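Local structure of alpha-rhamnosidase (Dictyoglomus thermophilum, 6I60) at residues A[513-518]-A[569-574]; A[559-564]-A[608-613]; A[634-639]-A[728-733]; A[766-771]-A[824-829]. The protein probably catalyses the hydrolysis of terminal non-reducing alpha-L-rhamnose residues in alpha-L-rhamnosides. All coordinates share one frame; numbering follows the deposited sequence.

Contact 1 of 4, residues A[513-518]-A[569-574]; sequences SAEEAI and AWYLYQ
Tyr-571 reaches from helix 564-576 to the first turns of helix 514-520 and meets Ala-514, Glu-515 and Ile-518 along its length. Its CG stands anti to its own carbonyl carbon (chi1 -83°), which sends the ring across to the neighbouring helix. At the near end, Tyr-571 CB packs on the tip of Ile-518, CD1, at 3.7 Å. Farther out, the Ala-514 methyl sits at the ring edge close to its plane, with Ala-514 CB 3.7 Å from Tyr-571 CD2. The far end of the ring lies beside the backbone of Glu-515, whose N is 3.8 Å from Tyr-571 CE2. Both helices belong to the (alpha/alpha)6 barrel of the six-hairpin glycosidase domain; their local axes run in roughly the same direction, 33° apart, and come within 10.7 Å. Tyr-571 supplies most of what helix 564-576 brings to this contact. Glu-515 CB touches the phenol end, 3.9 Å from Tyr-571 OH. From there the glutamate chain runs on extended and crosses the tyrosine at about a right angle, leaving the carboxylate plane only 23° from the ring plane. The polar ends share Arg-765, which forms a salt bridge with Glu-515 OE1 and a hydrogen bond with Tyr-571 OH through the same NH2. Glu-515 OE2 has a second partner, the hydroxyl of Tyr-575, so both carboxylate oxygens of this buried acid are engaged.

Contact 2 of 4, residues A[559-564]-A[608-613]; sequences PAWSTA and YKYGDW
Trp-561 and Tyr-610 meet beside a site in the (alpha/alpha)6 barrel where a triethylene glycol is bound, one of its oxygens accepting a hydrogen bond from Trp-561 NE1. The glycol probably comes from the crystallisation liquor, so it may mark a pocket but does not identify a substrate site. Short helix 559-562 presents the tryptophan to the loop 608-613, which leads on to helix 626-648. Tyr-610 covers one face of the indole: its CD1 hangs over the middle of the ring system, 3.4 Å from Trp-561 CE2. Nearer its backbone, Tyr-610 CB makes a CH-pi contact over the six-membered ring, 3.8 Å from that ring's centroid. The two ring planes lie at 44° to each other, an oblique pairing that is neither a stack nor edge-to-face. Tyr-610 CG lies anti to its carbonyl carbon (chi1 -39°), which carries the phenol back over the five-membered part of the indole and on to Asp-546, where the hydroxyl is hydrogen-bonded. Asp-546 OD2 also pairs with Lys-609 NZ, so one carboxylate oxygen serves two neighbouring loop residues. The benzo rim of Trp-561 meets the rest of the loop close to its own plane. There the carbonyl of Gly-611, a residue with positive phi, puts its O 3.6 Å from Trp-561 CZ3, and Trp-613 CB comes to 3.8 Å from Trp-561 CH2.

Contact 3 of 4, residues A[634-639]-A[728-733]; sequences FYHDVI and LYLNLV
Leu-730, just past the end of helix 722-729, projects toward Tyr-635 and His-636 on helix 626-648. Starting at the root, Leu-730 CB lies 3.9 Å from Tyr-635 CE2. With CG anti to the carbonyl carbon (chi1 -63°), the chain then slides past the tyrosine in the opposite direction. At the branch the two methyls divide the work. Leu-730 CD1 abuts the ring edge near its plane, 3.5 Å from Tyr-635 CD2, and also touches the residue after the tyrosine, with His-636 CB at 3.9 Å. Leu-730 CD2 goes instead to the imidazole, 4.1 Å from His-636 CD2. One face of the tyrosine is left to Leu-732: its CD2 sits almost straight above the ring centre in a CH-pi contact, 3.5 Å from the Tyr-635 centroid and 12° off the normal. Ile-639 CG1, one helical turn on, lies over the opposite face toward its rim, so the phenol has an aliphatic group on each face. Leu-732 also touches Phe-668 of helix 651-672. Apolar packing of this kind joins helix 626-648 to the turn after helix 722-729 within the (alpha/alpha)6 barrel.

Contact 4 of 4, residues A[766-771]-A[824-829]; sequences YIFDVL and GSVDAW
Phe-768 makes its closest side-chain approach to the indole of Trp-829 with its CB; the ring meets it more obliquely. The methylene CB is placed almost squarely over the five-membered ring in a CH-pi contact, 3.6 Å from its centroid and only 11° off the normal. Beyond CB the phenyl group turns along the indole toward its benzo half: the six-membered rings have centroids 5.3 Å apart and planes inclined by 36°, too oblique to count as a stack or an edge-to-face pair. The far side of the phenylalanine reaches Val-826, three residues before the tryptophan, where Phe-768 CE2 meets Val-826 CG2 at 3.6 Å. That methyl stands anti to the valine carbonyl carbon, while CG1, the other branch, lies over one face of the phenyl ring toward its rim. Asp-769 comes at the indole differently, alongside and pointing the opposite way, with its carboxylate turned 63° from the ring plane. Its OD1 is at the indole edge, 3.8 Å from Trp-829 CD1. That same oxygen is in a salt bridge with Arg-832, so the carboxylate is held from the helix that carries the tryptophan. Trp-829 NE1 finds its partner in the hydroxyl of Thr-772, which ties the indole edge to helix 761-773. All the touching residues are buried. Ala-780 and Val-784 of helix 777-784 pack on both Phe-768 and Trp-829, while helices 722-729 and 738-750 pack against other residues of 766-771, all within the (alpha/alpha)6 barrel.

Overall arrangement
From the N terminus, contact 1 opens at 513-518 and ties helix 514-520 to helix 564-576, closing a loop of 50 residues. Contact 2 opens at 559-564, before contact 1 closes, so the two cross; its 43-residue loop brings helix 559-562 to the segment ahead of helix 626-648. Contacts 3 and 4 follow in series, and none nests. Contact 3 joins helix 626-648 to the end of helix 722-729 across 88 residues, partly unmodelled; contact 4 joins helices 761-773 and 826-835 across 52. They also touch one another: Thr-563 probably hydrogen-bonds Asp-637, Tyr-729 packs on Tyr-766, and Glu-516 on Asp-827.

Contact 1 of 4, residues A[513-518]-A[569-574]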
# COMPACT_ATOMS: atom_id res chain seq x y z
N SER A 513 -9.22 -3.57 -2.62
CA SER A 513 -8.74 -3.39 -1.26
C SER A 513 -8.07 -2.03 -1.05
O SER A 513 -7.47 -1.81 0.01
CB SER A 513 -7.77 -4.52 -0.88
OG SER A 513 -6.59 -4.48 -1.65
N ALA A 514 -8.17 -1.13 -2.02
CA ALA A 514 -7.51 0.17 -1.89
C ALA A 514 -8.18 1.03 -0.82
O ALA A 514 -7.49 1.76 -0.09
CB ALA A 514 -7.50 0.89 -3.23
N GLU A 515 -9.50 0.95 -0.71
CA GLU A 515 -10.20 1.74 0.30
C GLU A 515 -9.88 1.27 1.71
O GLU A 515 -9.80 2.08 2.64
CB GLU A 515 -11.71 1.70 0.05
CG GLU A 515 -12.51 2.67 0.91
CD GLU A 515 -13.98 2.71 0.53
OE1 GLU A 515 -14.59 1.63 0.39
OE2 GLU A 515 -14.52 3.82 0.38
N GLU A 516 -9.69 -0.04 1.90
CA GLU A 516 -9.35 -0.56 3.22
C GLU A 516 -7.96 -0.11 3.64
O GLU A 516 -7.77 0.32 4.79
CB GLU A 516 -9.45 -2.08 3.23
CG GLU A 516 -8.65 -2.76 4.33
CD GLU A 516 -7.27 -3.20 3.86
OE1 GLU A 516 -6.28 -2.87 4.55
OE2 GLU A 516 -7.18 -3.86 2.81
N ALA A 517 -6.99 -0.20 2.74
CA ALA A 517 -5.61 0.17 3.08
C ALA A 517 -5.51 1.64 3.42
O ALA A 517 -4.74 2.03 4.31
CB ALA A 517 -4.68 -0.19 1.92
N ILE A 518 -6.27 2.49 2.73
CA ILE A 518 -6.25 3.92 3.02
C ILE A 518 -6.78 4.18 4.43
O ILE A 518 -6.23 4.99 5.17
CB ILE A 518 -7.05 4.69 1.95
CG1 ILE A 518 -6.24 4.78 0.66
CG2 ILE A 518 -7.42 6.07 2.44
CD1 ILE A 518 -7.03 5.33 -0.51
N ALA A 569 -6.61 6.49 -8.25
CA ALA A 569 -6.37 7.93 -8.37
C ALA A 569 -7.52 8.73 -7.77
O ALA A 569 -7.30 9.74 -7.09
CB ALA A 569 -6.15 8.30 -9.83
N TRP A 570 -8.76 8.29 -8.01
CA TRP A 570 -9.91 8.96 -7.40
C TRP A 570 -9.90 8.81 -5.89
O TRP A 570 -10.36 9.71 -5.17
CB TRP A 570 -11.21 8.42 -7.99
CG TRP A 570 -12.44 8.98 -7.34
CD1 TRP A 570 -13.20 8.39 -6.37
CD2 TRP A 570 -13.05 10.25 -7.62
NE1 TRP A 570 -14.24 9.21 -6.03
CE2 TRP A 570 -14.18 10.36 -6.78
CE3 TRP A 570 -12.75 11.30 -8.49
CZ2 TRP A 570 -15.01 11.48 -6.79
CZ3 TRP A 570 -13.58 12.41 -8.50
CH2 TRP A 570 -14.69 12.49 -7.65
N TYR A 571 -9.39 7.68 -5.38
CA TYR A 571 -9.28 7.50 -3.94
C TYR A 571 -8.30 8.50 -3.34
O TYR A 571 -8.53 9.03 -2.24
CB TYR A 571 -8.85 6.07 -3.62
CG TYR A 571 -9.99 5.07 -3.60
CD1 TYR A 571 -11.29 5.48 -3.37
CD2 TYR A 571 -9.75 3.72 -3.80
CE1 TYR A 571 -12.33 4.57 -3.35
CE2 TYR A 571 -10.79 2.80 -3.79
CZ TYR A 571 -12.07 3.24 -3.56
OH TYR A 571 -13.11 2.33 -3.55
N LEU A 572 -7.20 8.78 -4.04
CA LEU A 572 -6.20 9.72 -3.54
C LEU A 572 -6.77 11.13 -3.44
O LEU A 572 -6.34 11.91 -2.58
CB LEU A 572 -4.97 9.71 -4.44
CG LEU A 572 -4.16 8.41 -4.43
CD1 LEU A 572 -2.87 8.58 -5.22
CD2 LEU A 572 -3.88 7.97 -3.00
N TYR A 573 -7.73 11.48 -4.30
CA TYR A 573 -8.38 12.78 -4.19
C TYR A 573 -9.51 12.76 -3.17
O TYR A 573 -9.78 13.78 -2.53
CB TYR A 573 -8.91 13.22 -5.56
CG TYR A 573 -9.80 14.44 -5.50
CD1 TYR A 573 -9.28 15.69 -5.22
CD2 TYR A 573 -11.17 14.33 -5.70
CE1 TYR A 573 -10.09 16.81 -5.16
CE2 TYR A 573 -11.99 15.44 -5.64
CZ TYR A 573 -11.45 16.68 -5.37
OH TYR A 573 -12.25 17.79 -5.31
N GLN A 574 -10.18 11.62 -3.00
CA GLN A 574 -11.32 11.55 -2.09
C GLN A 574 -10.88 11.59 -0.63
O GLN A 574 -11.47 12.30 0.18
CB GLN A 574 -12.13 10.29 -2.37
CG GLN A 574 -13.25 10.02 -1.37
CD GLN A 574 -13.93 8.67 -1.60
OE1 GLN A 574 -13.29 7.69 -1.97
NE2 GLN A 574 -15.24 8.63 -1.36

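Contact 2 of 4, residues A[559-564]-A[608-613]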
# COMPACT_ATOMS: atom_id res chain seq x y z
N PRO A 559 -11.88 -5.29 -17.46
CA PRO A 559 -12.38 -3.99 -16.98
C PRO A 559 -12.47 -3.90 -15.47
O PRO A 559 -12.21 -2.83 -14.90
CB PRO A 559 -13.76 -3.88 -17.65
CG PRO A 559 -13.65 -4.73 -18.87
CD PRO A 559 -12.76 -5.88 -18.48
N ALA A 560 -12.83 -5.00 -14.79
CA ALA A 560 -12.83 -5.00 -13.33
C ALA A 560 -11.43 -4.92 -12.75
O ALA A 560 -11.28 -4.58 -11.57
CB ALA A 560 -13.53 -6.26 -12.81
N TRP A 561 -10.41 -5.22 -13.55
CA TRP A 561 -9.02 -5.14 -13.12
C TRP A 561 -8.39 -3.80 -13.51
O TRP A 561 -7.83 -3.11 -12.66
CB TRP A 561 -8.22 -6.30 -13.73
CG TRP A 561 -8.10 -7.50 -12.83
CD1 TRP A 561 -6.94 -8.09 -12.41
CD2 TRP A 561 -9.17 -8.26 -12.25
NE1 TRP A 561 -7.23 -9.17 -11.61
CE2 TRP A 561 -8.59 -9.29 -11.49
CE3 TRP A 561 -10.56 -8.16 -12.30
CZ2 TRP A 561 -9.35 -10.22 -10.78
CZ3 TRP A 561 -11.32 -9.08 -11.60
CH2 TRP A 561 -10.71 -10.10 -10.85
N SER A 562 -8.49 -3.43 -14.79
CA SER A 562 -7.86 -2.21 -15.28
C SER A 562 -8.48 -0.95 -14.70
O SER A 562 -7.90 0.13 -14.88
CB SER A 562 -7.93 -2.16 -16.81
OG SER A 562 -7.17 -3.21 -17.39
N THR A 563 -9.62 -1.05 -14.03
CA THR A 563 -10.23 0.11 -13.39
C THR A 563 -9.39 0.66 -12.24
O THR A 563 -9.72 1.74 -11.72
CB THR A 563 -11.63 -0.24 -12.87
OG1 THR A 563 -12.31 0.96 -12.48
CG2 THR A 563 -11.53 -1.17 -11.68
N ALA A 564 -8.33 -0.04 -11.85
CA ALA A 564 -7.50 0.41 -10.74
C ALA A 564 -6.78 1.72 -11.04
O ALA A 564 -6.36 2.41 -10.10
CB ALA A 564 -6.48 -0.67 -10.38
N TYR A 608 -14.46 -10.30 -21.09
CA TYR A 608 -14.11 -10.42 -19.68
C TYR A 608 -13.33 -11.71 -19.49
O TYR A 608 -13.56 -12.69 -20.21
CB TYR A 608 -15.35 -10.40 -18.78
CG TYR A 608 -16.07 -11.72 -18.68
CD1 TYR A 608 -16.97 -12.12 -19.66
CD2 TYR A 608 -15.85 -12.58 -17.61
CE1 TYR A 608 -17.63 -13.33 -19.58
CE2 TYR A 608 -16.51 -13.80 -17.52
CZ TYR A 608 -17.40 -14.16 -18.51
OH TYR A 608 -18.06 -15.37 -18.43
N LYS A 609 -12.42 -11.70 -18.53
CA LYS A 609 -11.63 -12.87 -18.19
C LYS A 609 -11.93 -13.40 -16.80
O LYS A 609 -12.09 -14.61 -16.63
CB LYS A 609 -10.14 -12.55 -18.30
CG LYS A 609 -9.70 -12.16 -19.70
CD LYS A 609 -8.23 -11.79 -19.72
CE LYS A 609 -8.01 -10.37 -19.23
NZ LYS A 609 -6.74 -9.79 -19.77
N TYR A 610 -12.02 -12.52 -15.81
CA TYR A 610 -12.23 -12.91 -14.42
C TYR A 610 -13.62 -12.58 -13.91
O TYR A 610 -14.31 -13.46 -13.38
CB TYR A 610 -11.17 -12.24 -13.53
CG TYR A 610 -9.80 -12.19 -14.16
CD1 TYR A 610 -9.17 -10.98 -14.42
CD2 TYR A 610 -9.13 -13.36 -14.50
CE1 TYR A 610 -7.92 -10.93 -15.00
CE2 TYR A 610 -7.87 -13.33 -15.08
CZ TYR A 610 -7.28 -12.11 -15.33
OH TYR A 610 -6.03 -12.07 -15.91
N GLY A 611 -14.06 -11.34 -14.06
CA GLY A 611 -15.38 -10.96 -13.57
C GLY A 611 -15.44 -11.08 -12.06
O GLY A 611 -14.48 -10.76 -11.34
N ASP A 612 -16.59 -11.53 -11.56
CA ASP A 612 -16.77 -11.80 -10.13
C ASP A 612 -15.92 -13.02 -9.77
O ASP A 612 -16.39 -14.16 -9.70
CB ASP A 612 -18.24 -12.02 -9.80
CG ASP A 612 -18.59 -11.59 -8.39
OD1 ASP A 612 -17.79 -10.85 -7.77
OD2 ASP A 612 -19.66 -11.99 -7.90
N TRP A 613 -14.64 -12.77 -9.53
CA TRP A 613 -13.67 -13.83 -9.30
C TRP A 613 -13.93 -14.53 -7.97
O TRP A 613 -14.09 -13.87 -6.93
CB TRP A 613 -12.26 -13.25 -9.31
CG TRP A 613 -11.16 -14.24 -9.57
CD1 TRP A 613 -10.10 -14.52 -8.76
CD2 TRP A 613 -11.00 -15.06 -10.74
NE1 TRP A 613 -9.30 -15.47 -9.34
CE2 TRP A 613 -9.83 -15.82 -10.56
CE3 TRP A 613 -11.74 -15.24 -11.91
CZ2 TRP A 613 -9.37 -16.73 -11.51
CZ3 TRP A 613 -11.29 -16.14 -12.85
CH2 TRP A 613 -10.12 -16.87 -12.64

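Contact 3 of 4, residues A[634-639]-A[728-733]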
# COMPACT_ATOMS: atom_id res chain seq x y z
N PHE A 634 -17.42 -0.30 -17.01
CA PHE A 634 -17.39 0.66 -18.11
C PHE A 634 -18.17 1.92 -17.75
O PHE A 634 -17.69 3.04 -17.96
CB PHE A 634 -17.95 0.03 -19.38
CG PHE A 634 -17.86 0.91 -20.59
CD1 PHE A 634 -16.77 1.75 -20.78
CD2 PHE A 634 -18.86 0.91 -21.55
CE1 PHE A 634 -16.68 2.56 -21.89
CE2 PHE A 634 -18.78 1.72 -22.67
CZ PHE A 634 -17.69 2.54 -22.84
N TYR A 635 -19.36 1.75 -17.18
CA TYR A 635 -20.11 2.89 -16.67
C TYR A 635 -19.37 3.54 -15.51
O TYR A 635 -19.36 4.77 -15.38
CB TYR A 635 -21.51 2.45 -16.25
CG TYR A 635 -22.35 3.52 -15.59
CD1 TYR A 635 -23.14 4.37 -16.35
CD2 TYR A 635 -22.36 3.68 -14.21
CE1 TYR A 635 -23.91 5.35 -15.75
CE2 TYR A 635 -23.12 4.66 -13.61
CZ TYR A 635 -23.90 5.49 -14.38
OH TYR A 635 -24.66 6.47 -13.79
N HIS A 636 -18.74 2.73 -14.66
CA HIS A 636 -18.00 3.27 -13.52
C HIS A 636 -16.83 4.13 -13.99
O HIS A 636 -16.61 5.23 -13.45
CB HIS A 636 -17.50 2.12 -12.64
CG HIS A 636 -16.79 2.57 -11.40
ND1 HIS A 636 -15.48 3.00 -11.41
CD2 HIS A 636 -17.19 2.64 -10.11
CE1 HIS A 636 -15.11 3.33 -10.19
NE2 HIS A 636 -16.13 3.12 -9.38
N ASP A 637 -16.08 3.67 -14.99
CA ASP A 637 -14.91 4.41 -15.44
C ASP A 637 -15.31 5.71 -16.13
O ASP A 637 -14.58 6.71 -16.02
CB ASP A 637 -14.07 3.55 -16.37
CG ASP A 637 -13.30 2.46 -15.63
OD1 ASP A 637 -12.62 1.64 -16.28
OD2 ASP A 637 -13.39 2.43 -14.38
N VAL A 638 -16.44 5.72 -16.83
CA VAL A 638 -16.86 6.92 -17.55
C VAL A 638 -17.48 7.94 -16.59
O VAL A 638 -17.30 9.15 -16.75
CB VAL A 638 -17.82 6.53 -18.69
CG1 VAL A 638 -18.40 7.76 -19.36
CG2 VAL A 638 -17.10 5.66 -19.70
N ILE A 639 -18.22 7.47 -15.58
CA ILE A 639 -18.88 8.39 -14.66
C ILE A 639 -17.86 9.14 -13.82
O ILE A 639 -17.93 10.36 -13.68
CB ILE A 639 -19.89 7.62 -13.78
CG1 ILE A 639 -21.25 7.58 -14.45
CG2 ILE A 639 -20.02 8.29 -12.41
CD1 ILE A 639 -21.91 8.94 -14.55
N LEU A 728 -27.47 -1.82 -8.41
CA LEU A 728 -28.00 -1.09 -7.27
C LEU A 728 -26.95 -0.21 -6.60
O LEU A 728 -27.31 0.75 -5.91
CB LEU A 728 -28.58 -2.06 -6.24
CG LEU A 728 -30.04 -2.48 -6.44
CD1 LEU A 728 -30.37 -3.69 -5.59
CD2 LEU A 728 -30.98 -1.32 -6.14
N TYR A 729 -25.66 -0.52 -6.78
CA TYR A 729 -24.61 0.31 -6.21
C TYR A 729 -24.49 1.64 -6.96
O TYR A 729 -24.63 2.71 -6.37
CB TYR A 729 -23.27 -0.44 -6.23
CG TYR A 729 -22.14 0.31 -5.56
CD1 TYR A 729 -21.99 0.29 -4.18
CD2 TYR A 729 -21.23 1.04 -6.31
CE1 TYR A 729 -20.97 0.98 -3.56
CE2 TYR A 729 -20.19 1.73 -5.70
CZ TYR A 729 -20.07 1.70 -4.33
OH TYR A 729 -19.04 2.38 -3.72
N LEU A 730 -24.23 1.57 -8.26
CA LEU A 730 -24.16 2.76 -9.10
C LEU A 730 -25.54 3.32 -9.46
O LEU A 730 -25.61 4.30 -10.20
CB LEU A 730 -23.37 2.46 -10.38
CG LEU A 730 -21.91 2.06 -10.17
CD1 LEU A 730 -21.21 1.83 -11.50
CD2 LEU A 730 -21.17 3.12 -9.35
N ASN A 731 -26.61 2.70 -8.95
CA ASN A 731 -27.98 3.18 -9.14
C ASN A 731 -28.34 3.25 -10.63
O ASN A 731 -28.75 4.29 -11.15
CB ASN A 731 -28.19 4.53 -8.45
CG ASN A 731 -28.33 4.39 -6.94
OD1 ASN A 731 -28.45 5.38 -6.22
ND2 ASN A 731 -28.33 3.14 -6.46
N LEU A 732 -28.17 2.12 -11.30
CA LEU A 732 -28.62 1.95 -12.68
C LEU A 732 -30.04 1.43 -12.78
O LEU A 732 -30.58 1.37 -13.89
CB LEU A 732 -27.68 1.00 -13.43
CG LEU A 732 -26.18 1.27 -13.27
CD1 LEU A 732 -25.36 0.07 -13.72
CD2 LEU A 732 -25.80 2.51 -14.05
N VAL A 733 -30.65 1.06 -11.66
CA VAL A 733 -32.01 0.51 -11.68
C VAL A 733 -33.00 1.64 -11.89
O VAL A 733 -32.89 2.68 -11.23
CB VAL A 733 -32.29 -0.23 -10.37
CG1 VAL A 733 -33.51 -1.13 -10.53
CG2 VAL A 733 -31.08 -1.05 -9.94

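Contact 4 of 4, residues A[766-771]-A[824-829]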
# COMPACT_ATOMS: atom_id res chain seq x y z
N TYR A 766 -19.15 -4.34 -2.83
CA TYR A 766 -20.29 -3.45 -2.94
C TYR A 766 -21.53 -3.91 -2.19
O TYR A 766 -22.42 -3.10 -1.95
CB TYR A 766 -20.67 -3.25 -4.42
CG TYR A 766 -19.54 -2.77 -5.31
CD1 TYR A 766 -19.06 -1.47 -5.20
CD2 TYR A 766 -18.97 -3.61 -6.25
CE1 TYR A 766 -18.03 -1.02 -6.02
CE2 TYR A 766 -17.94 -3.17 -7.07
CZ TYR A 766 -17.48 -1.88 -6.95
OH TYR A 766 -16.45 -1.44 -7.76
N ILE A 767 -21.61 -5.20 -1.82
CA ILE A 767 -22.86 -5.73 -1.30
C ILE A 767 -23.19 -5.13 0.06
O ILE A 767 -24.36 -4.83 0.36
CB ILE A 767 -22.81 -7.27 -1.24
CG1 ILE A 767 -24.12 -7.83 -0.68
CG2 ILE A 767 -21.62 -7.74 -0.42
CD1 ILE A 767 -24.52 -9.16 -1.29
N PHE A 768 -22.18 -4.93 0.91
CA PHE A 768 -22.45 -4.40 2.25
C PHE A 768 -22.93 -2.96 2.19
O PHE A 768 -23.82 -2.56 2.96
CB PHE A 768 -21.21 -4.53 3.13
CG PHE A 768 -20.81 -5.94 3.41
CD1 PHE A 768 -21.45 -6.67 4.39
CD2 PHE A 768 -19.79 -6.54 2.69
CE1 PHE A 768 -21.09 -7.98 4.64
CE2 PHE A 768 -19.42 -7.85 2.94
CZ PHE A 768 -20.07 -8.57 3.92
N ASP A 769 -22.35 -2.16 1.29
CA ASP A 769 -22.78 -0.77 1.16
C ASP A 769 -24.16 -0.66 0.52
O ASP A 769 -24.91 0.28 0.82
CB ASP A 769 -21.75 0.02 0.34
CG ASP A 769 -20.47 0.27 1.12
OD1 ASP A 769 -20.55 0.66 2.30
OD2 ASP A 769 -19.38 0.09 0.53
N VAL A 770 -24.51 -1.60 -0.36
CA VAL A 770 -25.82 -1.55 -1.01
C VAL A 770 -26.93 -1.77 0.01
O VAL A 770 -27.91 -1.00 0.06
CB VAL A 770 -25.90 -2.58 -2.16
CG1 VAL A 770 -27.35 -2.91 -2.47
CG2 VAL A 770 -25.19 -2.05 -3.40
N LEU A 771 -26.80 -2.80 0.85
CA LEU A 771 -27.82 -3.04 1.87
C LEU A 771 -27.86 -1.92 2.90
O LEU A 771 -28.94 -1.58 3.40
CB LEU A 771 -27.56 -4.38 2.57
CG LEU A 771 -27.13 -5.56 1.69
CD1 LEU A 771 -26.56 -6.69 2.55
CD2 LEU A 771 -28.30 -6.07 0.85
N GLY A 824 -10.56 -8.40 1.32
CA GLY A 824 -10.40 -7.56 2.49
C GLY A 824 -11.16 -6.25 2.47
O GLY A 824 -11.00 -5.44 3.39
N SER A 825 -11.99 -6.01 1.46
CA SER A 825 -12.73 -4.75 1.36
C SER A 825 -13.76 -4.57 2.46
O SER A 825 -14.30 -3.47 2.60
CB SER A 825 -13.41 -4.66 -0.00
OG SER A 825 -13.93 -5.91 -0.41
N VAL A 826 -14.05 -5.62 3.24
CA VAL A 826 -15.05 -5.50 4.29
C VAL A 826 -14.55 -4.62 5.42
O VAL A 826 -15.35 -4.01 6.15
CB VAL A 826 -15.45 -6.90 4.79
CG1 VAL A 826 -16.54 -6.81 5.86
CG2 VAL A 826 -15.93 -7.73 3.63
N ASP A 827 -13.23 -4.51 5.59
CA ASP A 827 -12.69 -3.66 6.64
C ASP A 827 -13.08 -2.20 6.44
O ASP A 827 -13.20 -1.45 7.41
CB ASP A 827 -11.17 -3.80 6.72
CG ASP A 827 -10.64 -3.59 8.12
OD1 ASP A 827 -11.04 -4.35 9.02
OD2 ASP A 827 -9.84 -2.65 8.31
N ALA A 828 -13.27 -1.78 5.19
CA ALA A 828 -13.77 -0.43 4.94
C ALA A 828 -15.19 -0.27 5.44
O ALA A 828 -15.57 0.82 5.89
CB ALA A 828 -13.69 -0.10 3.44
N TRP A 829 -16.00 -1.33 5.37
CA TRP A 829 -17.36 -1.27 5.89
C TRP A 829 -17.37 -1.10 7.40
O TRP A 829 -18.28 -0.46 7.94
CB TRP A 829 -18.13 -2.52 5.48
CG TRP A 829 -19.59 -2.48 5.81
CD1 TRP A 829 -20.54 -1.69 5.23
CD2 TRP A 829 -20.26 -3.27 6.79
NE1 TRP A 829 -21.76 -1.93 5.80
CE2 TRP A 829 -21.62 -2.90 6.76
CE3 TRP A 829 -19.85 -4.25 7.70
CZ2 TRP A 829 -22.57 -3.47 7.60
CZ3 TRP A 829 -20.80 -4.82 8.54
CH2 TRP A 829 -22.14 -4.43 8.48